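SsDNA-binding protein essential for mitochondrial genome maintenance (PDB 6CQK) binds single-stranded DNA preferentially and cooperatively, takes part in mitochondrial DNA replication and stimulates the PIF1 helicase. Local coordinates at residues A[27-32]-A[46-51]; A[65-70]-A[98-103]; A[70-75]-A[90-95]. All blocks are in the same frame, centred on the assembly; numbering follows the deposited sequence.

How the interactions relate
All three contacts are antiparallel strand pairings of one OB-fold domain, and all are partly buried. Interaction 1 lies nearest the chain's centre (about 5 Å, centre to centre), interaction 2 farthest (about 11 Å). Interaction 1 joins strands 26-34 and 43-49 and is the most aromatic, Tyr30 and Ile47 facing the core. Interactions 2 and 3 hold the same strands, 67-77 and 89-99, and share Val70. Interaction 3 is regular, with alanines inward and an Asp73-Lys95 contact too long for a salt bridge; interaction 2 is bulged. Both touch the fourth subunit, and interaction 2 also packs on the second and third. Tyr30 OH and Gln94 OE1, 2.7 Å apart, tie interaction 1 to 3.

Interaction 1 of 3, residues A[27-32]-A[46-51]; sequences YLKYSI and NITVFN
The hairpin of strands 26-34 and 43-49, the second and third strands of the OB fold, brings Leu28 against Val49 and Tyr30 against Ile47 as hydrogen-bonded antiparallel pairs. Such a pairing offers one face to the core and the other to the outside, and the chemistry divides accordingly. Each pair is closed by two backbone bonds; the straightest, from Ile47 N to Tyr30 O (2.8 Å, 172° at the hydrogen), meets the oxygen almost end-on to the carbonyl.

On the inward face the Tyr30 ring is the main platform. Its CG stands between the backbone N and the carbonyl carbon (chi1 72°), which swings the ring across the strand and over Ile47. Ile47 CB sits above one face in a CH-pi contact, 3.9 Å from the ring centroid and displaced toward the rim, while Ile47 CG2 comes within 3.6 Å of Tyr30 CE1. Val49 CG2 meets that same CE1 at the ring edge, near its plane. The hydroxyl beyond hydrogen-bonds with Gln94 OE1 of strand 89-99, and Ile32 CD1 packs on Ile47 CG1 at 3.7 Å. Leu28 and Val49 both reach Ile55 of helix 52-59.

On the outward face Lys29 bends at chi2, bringing its CE beside Thr48 OG1. Tyr27 carries its ring past Thr48 CG2, which lies 3.8 Å from Tyr27 CD1. At the open end of the hairpin, away from its turn, the Tyr27 and Phe50 rings meet obliquely, planes 57° apart, and Phe50 CE1 stands 3.5 Å from Tyr27 CB.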
loop_
_atom_site.group_PDB
_atom_site.type_symbol
_atom_site.label_atom_id
_atom_site.label_comp_id
_atom_site.label_asym_id
_atom_site.label_seq_id
_atom_site.Cartn_x
_atom_site.Cartn_y
_atom_site.Cartn_z
ATOM N N TYR A 27 25.156 1.309 4.466
ATOM C CA TYR A 27 23.974 0.787 3.847
ATOM C C TYR A 27 24.219 -0.339 2.911
ATOM O O TYR A 27 25.313 -0.467 2.309
ATOM C CB TYR A 27 23.292 1.862 3.105
ATOM C CG TYR A 27 23.988 2.375 1.841
ATOM C CD1 TYR A 27 23.699 1.879 0.557
ATOM C CD2 TYR A 27 24.879 3.438 1.921
ATOM C CE1 TYR A 27 24.301 2.415 -0.599
ATOM C CE2 TYR A 27 25.460 4.002 0.778
ATOM C CZ TYR A 27 25.175 3.492 -0.472
ATOM O OH TYR A 27 25.830 4.029 -1.546
ATOM N N LEU A 28 23.154 -1.105 2.749
ATOM C CA LEU A 28 23.122 -2.244 1.868
ATOM C C LEU A 28 22.382 -1.896 0.571
ATOM O O LEU A 28 21.434 -1.122 0.576
ATOM C CB LEU A 28 22.439 -3.354 2.622
ATOM C CG LEU A 28 22.699 -4.749 2.123
ATOM C CD1 LEU A 28 24.199 -5.053 2.080
ATOM C CD2 LEU A 28 21.961 -5.752 3.004
ATOM N N LYS A 29 22.888 -2.391 -0.554
ATOM C CA LYS A 29 22.281 -2.175 -1.908
ATOM C C LYS A 29 21.938 -3.522 -2.506
ATOM O O LYS A 29 22.681 -4.475 -2.330
ATOM C CB LYS A 29 23.229 -1.437 -2.902
ATOM C CG LYS A 29 22.991 0.090 -3.055
ATOM C CD LYS A 29 22.040 0.449 -4.223
ATOM C CE LYS A 29 21.504 1.864 -4.101
ATOM N NZ LYS A 29 22.571 2.904 -4.162
ATOM N N TYR A 30 20.775 -3.609 -3.119
ATOM C CA TYR A 30 20.397 -4.762 -3.901
ATOM C C TYR A 30 19.292 -4.337 -4.847
ATOM O O TYR A 30 18.681 -3.264 -4.685
ATOM C CB TYR A 30 19.962 -5.943 -3.025
ATOM C CG TYR A 30 18.606 -5.792 -2.337
ATOM C CD1 TYR A 30 18.467 -5.142 -1.114
ATOM C CD2 TYR A 30 17.463 -6.310 -2.912
ATOM C CE1 TYR A 30 17.241 -5.015 -0.499
ATOM C CE2 TYR A 30 16.238 -6.168 -2.277
ATOM C CZ TYR A 30 16.135 -5.511 -1.071
ATOM O OH TYR A 30 14.869 -5.321 -0.502
ATOM N N SER A 31 19.069 -5.154 -5.858
ATOM C CA SER A 31 18.039 -4.880 -6.844
ATOM C C SER A 31 16.977 -6.006 -6.858
ATOM O O SER A 31 17.296 -7.150 -6.531
ATOM C CB SER A 31 18.655 -4.698 -8.219
ATOM O OG SER A 31 19.490 -5.804 -8.503
ATOM N N ILE A 32 15.716 -5.606 -7.116
ATOM C CA ILE A 32 14.592 -6.492 -7.222
ATOM C C ILE A 32 14.184 -6.472 -8.694
ATOM O O ILE A 32 13.942 -5.404 -9.245
ATOM C CB ILE A 32 13.392 -5.980 -6.346
ATOM C CG1 ILE A 32 13.779 -5.980 -4.878
ATOM C CG2 ILE A 32 12.142 -6.860 -6.511
ATOM C CD1 ILE A 32 12.741 -5.382 -3.974
ATOM N N ASN A 46 16.320 -0.510 -7.560
ATOM C CA ASN A 46 17.444 -0.576 -6.655
ATOM C C ASN A 46 17.045 -0.054 -5.308
ATOM O O ASN A 46 16.492 1.060 -5.194
ATOM C CB ASN A 46 18.565 0.254 -7.181
ATOM C CG ASN A 46 18.987 -0.201 -8.560
ATOM O OD1 ASN A 46 19.402 -1.366 -8.754
ATOM N ND2 ASN A 46 18.891 0.692 -9.538
ATOM N N ILE A 47 17.236 -0.920 -4.330
ATOM C CA ILE A 47 16.792 -0.716 -2.981
ATOM C C ILE A 47 18.000 -0.360 -2.133
ATOM O O ILE A 47 19.075 -0.933 -2.326
ATOM C CB ILE A 47 16.240 -2.029 -2.387
ATOM C CG1 ILE A 47 15.156 -2.605 -3.277
ATOM C CG2 ILE A 47 15.730 -1.811 -0.971
ATOM C CD1 ILE A 47 14.058 -1.625 -3.653
ATOM N N THR A 48 17.801 0.579 -1.202
ATOM C CA THR A 48 18.840 1.005 -0.311
ATOM C C THR A 48 18.314 0.622 1.029
ATOM O O THR A 48 17.166 0.824 1.305
ATOM C CB THR A 48 19.025 2.536 -0.405
ATOM O OG1 THR A 48 19.395 2.905 -1.750
ATOM C CG2 THR A 48 20.093 3.007 0.522
ATOM N N VAL A 49 19.168 0.087 1.867
ATOM C CA VAL A 49 18.802 -0.287 3.221
ATOM C C VAL A 49 19.731 0.284 4.303
ATOM O O VAL A 49 20.952 0.010 4.322
ATOM C CB VAL A 49 18.815 -1.783 3.420
ATOM C CG1 VAL A 49 18.033 -2.112 4.677
ATOM C CG2 VAL A 49 18.205 -2.500 2.210
ATOM N N PHE A 50 19.159 1.136 5.159
ATOM C CA PHE A 50 19.861 1.613 6.325
ATOM C C PHE A 50 19.422 0.848 7.558
ATOM O O PHE A 50 20.269 0.586 8.389
ATOM C CB PHE A 50 19.667 3.089 6.517
ATOM C CG PHE A 50 20.235 3.917 5.428
ATOM C CD1 PHE A 50 21.567 4.141 5.326
ATOM C CD2 PHE A 50 19.415 4.485 4.487
ATOM C CE1 PHE A 50 22.093 4.917 4.294
ATOM C CE2 PHE A 50 19.929 5.273 3.448
ATOM C CZ PHE A 50 21.278 5.494 3.361
ATOM N N ASN A 51 18.143 0.523 7.715
ATOM C CA ASN A 51 17.644 -0.066 8.968
ATOM C C ASN A 51 18.421 -1.311 9.266
ATOM O O ASN A 51 18.336 -2.306 8.568
ATOM C CB ASN A 51 16.151 -0.348 8.897
ATOM C CG ASN A 51 15.610 -1.181 10.070
ATOM O OD1 ASN A 51 15.917 -2.354 10.243
ATOM N ND2 ASN A 51 14.785 -0.561 10.876
#

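Interaction 2 of 3, residues A[65-70]-A[98-103]; sequences GALVYV and NLLKNG
Leu100 lies along residues Leu67 to Tyr69. Its CB lies 3.4 Å from Leu67 O, and its CG, set anti to the carbonyl carbon (chi1 -56°), is still within reach of that oxygen. From there CD1 extends over the neighbouring backbone, 3.9 Å from Val68 C, and slots between two side chains, 4.0 Å from Leu67 CG and 4.1 Å from Tyr69 CB. Leu100 also packs on Leu100 of the second subunit.

In the antiparallel pairing of the last two OB-fold strands, Leu100 is the extra residue of a beta bulge, a one-residue shift of register between Leu67 and Val68: Leu67 O accepts from both Leu100 N (3.0 Å) and Lys101 N (3.1 Å), the latter on a lone pair in the carbonyl plane. On the Tyr69-Asn98 side the pairing is regular, with two backbone bonds exchanged. On the Leu67-Lys101 side, Leu67 N gives only a weak bond to Lys101 O, bent to 120° at the hydrogen.

On the face that carries Val68 and Leu99, Leu99 CD1 touches Ala66 CB at 3.7 Å. Asn98 CB lies by Tyr69 CB, with amide and ring planes 77° apart; Asn98 OD1 accepts from Met1 N of the third subunit, while Tyr69 OH bonds with Glu71 OE2.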
loop_
_atom_site.group_PDB
_atom_site.type_symbol
_atom_site.label_atom_id
_atom_site.label_comp_id
_atom_site.label_asym_id
_atom_site.label_seq_id
_atom_site.Cartn_x
_atom_site.Cartn_y
_atom_site.Cartn_z
ATOM N N GLY A 65 17.333 -14.606 -5.541
ATOM C CA GLY A 65 16.166 -15.235 -6.158
ATOM C C GLY A 65 14.927 -15.296 -5.275
ATOM O O GLY A 65 13.870 -15.786 -5.696
ATOM N N ALA A 66 15.045 -14.839 -4.037
ATOM C CA ALA A 66 13.898 -14.798 -3.139
ATOM C C ALA A 66 12.767 -13.905 -3.620
ATOM O O ALA A 66 12.984 -12.751 -3.988
ATOM C CB ALA A 66 14.329 -14.313 -1.794
ATOM N N LEU A 67 11.564 -14.470 -3.652
ATOM C CA LEU A 67 10.343 -13.665 -3.780
ATOM C C LEU A 67 10.131 -12.900 -2.482
ATOM O O LEU A 67 9.996 -13.516 -1.421
ATOM C CB LEU A 67 9.121 -14.530 -4.061
ATOM C CG LEU A 67 7.859 -13.777 -4.422
ATOM C CD1 LEU A 67 8.048 -13.018 -5.710
ATOM C CD2 LEU A 67 6.652 -14.687 -4.546
ATOM N N VAL A 68 10.117 -11.574 -2.599
ATOM C CA VAL A 68 9.948 -10.667 -1.466
ATOM C C VAL A 68 8.804 -9.683 -1.682
ATOM O O VAL A 68 8.400 -9.424 -2.822
ATOM C CB VAL A 68 11.197 -9.841 -1.205
ATOM C CG1 VAL A 68 12.284 -10.760 -0.809
ATOM C CG2 VAL A 68 11.626 -9.024 -2.412
ATOM N N TYR A 69 8.289 -9.126 -0.591
ATOM C CA TYR A 69 7.360 -7.962 -0.660
ATOM C C TYR A 69 8.057 -6.863 0.108
ATOM O O TYR A 69 8.280 -7.026 1.295
ATOM C CB TYR A 69 6.001 -8.296 -0.066
ATOM C CG TYR A 69 5.140 -7.115 0.254
ATOM C CD1 TYR A 69 5.200 -6.497 1.482
ATOM C CD2 TYR A 69 4.232 -6.641 -0.648
ATOM C CE1 TYR A 69 4.396 -5.432 1.790
ATOM C CE2 TYR A 69 3.441 -5.554 -0.362
ATOM C CZ TYR A 69 3.523 -4.959 0.861
ATOM O OH TYR A 69 2.684 -3.882 1.119
ATOM N N VAL A 70 8.484 -5.813 -0.587
ATOM C CA VAL A 70 9.262 -4.739 0.005
ATOM C C VAL A 70 8.438 -3.484 -0.027
ATOM O O VAL A 70 7.695 -3.225 -0.989
ATOM C CB VAL A 70 10.508 -4.469 -0.790
ATOM C CG1 VAL A 70 11.179 -3.178 -0.350
ATOM C CG2 VAL A 70 11.447 -5.662 -0.721
ATOM N N ASN A 98 9.080 -8.468 3.672
ATOM C CA ASN A 98 8.445 -9.769 3.885
ATOM C C ASN A 98 9.119 -10.804 2.965
ATOM O O ASN A 98 9.228 -10.604 1.762
ATOM C CB ASN A 98 6.982 -9.606 3.531
ATOM C CG ASN A 98 6.103 -10.358 4.443
ATOM O OD1 ASN A 98 6.017 -11.561 4.311
ATOM N ND2 ASN A 98 5.399 -9.674 5.351
ATOM N N LEU A 99 9.646 -11.872 3.532
ATOM C CA LEU A 99 10.171 -12.951 2.752
ATOM C C LEU A 99 8.982 -13.816 2.454
ATOM O O LEU A 99 8.339 -14.286 3.365
ATOM C CB LEU A 99 11.207 -13.722 3.527
ATOM C CG LEU A 99 11.751 -14.837 2.682
ATOM C CD1 LEU A 99 12.575 -14.301 1.506
ATOM C CD2 LEU A 99 12.570 -15.772 3.541
ATOM N N LEU A 100 8.642 -13.955 1.171
ATOM C CA LEU A 100 7.511 -14.781 0.743
ATOM C C LEU A 100 7.962 -16.175 0.426
ATOM O O LEU A 100 7.292 -17.128 0.775
ATOM C CB LEU A 100 6.832 -14.141 -0.459
ATOM C CG LEU A 100 6.383 -12.692 -0.212
ATOM C CD1 LEU A 100 5.762 -12.100 -1.457
ATOM C CD2 LEU A 100 5.386 -12.635 0.935
ATOM N N LYS A 101 9.095 -16.284 -0.250
ATOM C CA LYS A 101 9.700 -17.527 -0.570
ATOM C C LYS A 101 11.165 -17.248 -0.815
ATOM O O LYS A 101 11.496 -16.431 -1.663
ATOM C CB LYS A 101 9.076 -18.119 -1.835
ATOM C CG LYS A 101 9.649 -19.491 -2.128
ATOM C CD LYS A 101 9.547 -20.005 -3.561
ATOM C CE LYS A 101 10.677 -19.409 -4.443
ATOM N NZ LYS A 101 11.820 -20.332 -4.714
ATOM N N ASN A 102 12.044 -18.042 -0.214
ATOM C CA ASN A 102 13.498 -17.896 -0.413
ATOM C C ASN A 102 14.097 -18.541 -1.704
ATOM O O ASN A 102 13.371 -19.190 -2.458
ATOM C CB ASN A 102 14.190 -18.377 0.860
ATOM C CG ASN A 102 15.315 -17.461 1.295
ATOM O OD1 ASN A 102 15.950 -16.815 0.477
ATOM N ND2 ASN A 102 15.620 -17.466 2.577
ATOM N N GLY A 103 15.407 -18.374 -1.950
ATOM C CA GLY A 103 16.111 -18.968 -3.118
ATOM C C GLY A 103 16.520 -20.446 -2.955
ATOM O O GLY A 103 17.550 -20.932 -3.473
#

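Interaction 3 of 3, residues A[70-75]-A[90-95]; sequences VEADAA and LSLVQK
Leu90 and Ala75 open the antiparallel pairing of strands 89-99 and 67-77, the hairpin of the last two strands of the OB fold, which closes the OB barrel through backbone bonds of strand 67-77 to strand 3-20. Leu90 CD1 lies 3.6 Å from Ala75 O. Ser91 follows with a hydrogen-bonded pair: Ser91 N gives to Ala75 O (2.8 Å) and Ala75 N gives to Ser91 O.

Leu92 turns to the inner face. With CG anti to the carbonyl carbon (chi1 -76°), it puts CD2 3.8 Å from Ala74 CB, while its CB meets Ala72 CB at 4.1 Å. Leu92 lies beside the two small alanines on the same face and also reaches Ile47, Tyr45 and Met6. Val93 is paired by two bonds with Asp73, Val93 N to Asp73 O being the straighter at 166°.

Gln94 again faces inward, its chain extended beyond CG, and CG comes alongside Val70 CG1 at 4.3 Å. Both ends of its amide are satisfied: Gln94 OE1 is held by Tyr30 OH, and Gln94 NE2 gives to Gln54 OE1. The amide thereby links strand 26-34 and helix 52-59 to strand 89-99. Lys95 N then bonds to Glu71 O at 2.8 Å. The Lys95 and Asp73 side chains cross at about a right angle, with Lys95 CG and CE beside Asp73 OD2; the opposite charges stay beyond a salt bridge, Lys95 NZ being 4.4 Å from Asp73 OD2.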
loop_
_atom_site.group_PDB
_atom_site.type_symbol
_atom_site.label_atom_id
_atom_site.label_comp_id
_atom_site.label_asym_id
_atom_site.label_seq_id
_atom_site.Cartn_x
_atom_site.Cartn_y
_atom_site.Cartn_z
ATOM N N VAL A 70 8.484 -5.813 -0.587
ATOM C CA VAL A 70 9.262 -4.739 0.005
ATOM C C VAL A 70 8.438 -3.484 -0.027
ATOM O O VAL A 70 7.695 -3.225 -0.989
ATOM C CB VAL A 70 10.508 -4.469 -0.790
ATOM C CG1 VAL A 70 11.179 -3.178 -0.350
ATOM C CG2 VAL A 70 11.447 -5.662 -0.721
ATOM N N GLU A 71 8.512 -2.713 1.053
ATOM C CA GLU A 71 7.956 -1.361 1.072
ATOM C C GLU A 71 9.118 -0.414 1.266
ATOM O O GLU A 71 9.972 -0.673 2.061
ATOM C CB GLU A 71 7.017 -1.167 2.226
ATOM C CG GLU A 71 5.775 -1.971 2.123
ATOM C CD GLU A 71 4.933 -1.899 3.357
ATOM O OE1 GLU A 71 5.432 -1.938 4.523
ATOM O OE2 GLU A 71 3.725 -1.800 3.084
ATOM N N ALA A 72 9.149 0.661 0.507
ATOM C CA ALA A 72 10.293 1.534 0.514
ATOM C C ALA A 72 9.860 2.992 0.333
ATOM O O ALA A 72 8.966 3.288 -0.464
ATOM C CB ALA A 72 11.281 1.114 -0.627
ATOM N N ASP A 73 10.549 3.893 1.018
ATOM C CA ASP A 73 10.347 5.317 0.772
ATOM C C ASP A 73 10.999 5.718 -0.510
ATOM O O ASP A 73 12.152 5.345 -0.751
ATOM C CB ASP A 73 10.833 6.164 1.965
ATOM C CG ASP A 73 9.820 6.148 3.089
ATOM O OD1 ASP A 73 8.599 6.226 2.791
ATOM O OD2 ASP A 73 10.187 5.943 4.252
ATOM N N ALA A 74 10.268 6.445 -1.323
ATOM C CA ALA A 74 10.749 6.886 -2.616
ATOM C C ALA A 74 11.089 8.362 -2.678
ATOM O O ALA A 74 10.320 9.182 -2.185
ATOM C CB ALA A 74 9.702 6.586 -3.690
ATOM N N ALA A 75 12.212 8.684 -3.319
ATOM C CA ALA A 75 12.587 10.065 -3.649
ATOM C C ALA A 75 13.250 10.139 -5.000
ATOM O O ALA A 75 13.675 9.131 -5.514
ATOM C CB ALA A 75 13.557 10.579 -2.633
ATOM N N LEU A 90 15.886 7.635 -9.087
ATOM C CA LEU A 90 14.952 7.213 -8.088
ATOM C C LEU A 90 15.631 6.504 -6.925
ATOM O O LEU A 90 16.251 5.499 -7.132
ATOM C CB LEU A 90 13.977 6.270 -8.722
ATOM C CG LEU A 90 12.915 5.653 -7.815
ATOM C CD1 LEU A 90 11.867 6.667 -7.358
ATOM C CD2 LEU A 90 12.253 4.506 -8.557
ATOM N N SER A 91 15.466 7.019 -5.705
ATOM C CA SER A 91 15.991 6.404 -4.530
ATOM C C SER A 91 14.852 5.725 -3.854
ATOM O O SER A 91 13.786 6.320 -3.689
ATOM C CB SER A 91 16.510 7.445 -3.592
ATOM O OG SER A 91 16.679 6.862 -2.323
ATOM N N LEU A 92 15.104 4.506 -3.386
ATOM C CA LEU A 92 14.095 3.651 -2.755
ATOM C C LEU A 92 14.719 3.084 -1.533
ATOM O O LEU A 92 15.608 2.215 -1.624
ATOM C CB LEU A 92 13.726 2.518 -3.632
ATOM C CG LEU A 92 12.820 2.810 -4.817
ATOM C CD1 LEU A 92 12.718 1.555 -5.646
ATOM C CD2 LEU A 92 11.434 3.251 -4.404
ATOM N N VAL A 93 14.332 3.639 -0.377
ATOM C CA VAL A 93 14.956 3.281 0.875
ATOM C C VAL A 93 14.037 2.387 1.602
ATOM O O VAL A 93 12.869 2.743 1.821
ATOM C CB VAL A 93 15.263 4.516 1.699
ATOM C CG1 VAL A 93 15.748 4.100 3.065
ATOM C CG2 VAL A 93 16.329 5.326 0.978
ATOM N N GLN A 94 14.519 1.190 1.907
ATOM C CA GLN A 94 13.666 0.113 2.420
ATOM C C GLN A 94 13.082 0.438 3.794
ATOM O O GLN A 94 13.781 0.919 4.625
ATOM C CB GLN A 94 14.469 -1.179 2.479
ATOM C CG GLN A 94 13.684 -2.359 2.995
ATOM C CD GLN A 94 14.420 -3.676 2.881
ATOM O OE1 GLN A 94 15.025 -3.980 1.855
ATOM N NE2 GLN A 94 14.379 -4.458 3.936
ATOM N N LYS A 95 11.783 0.217 3.988
ATOM C CA LYS A 95 11.101 0.378 5.280
ATOM C C LYS A 95 10.644 -0.935 5.885
ATOM O O LYS A 95 10.514 -1.077 7.075
ATOM C CB LYS A 95 9.948 1.367 5.101
ATOM C CG LYS A 95 10.388 2.817 4.927
ATOM C CD LYS A 95 11.631 3.088 5.823
ATOM C CE LYS A 95 12.405 4.380 5.584
ATOM N NZ LYS A 95 13.849 4.323 5.958
#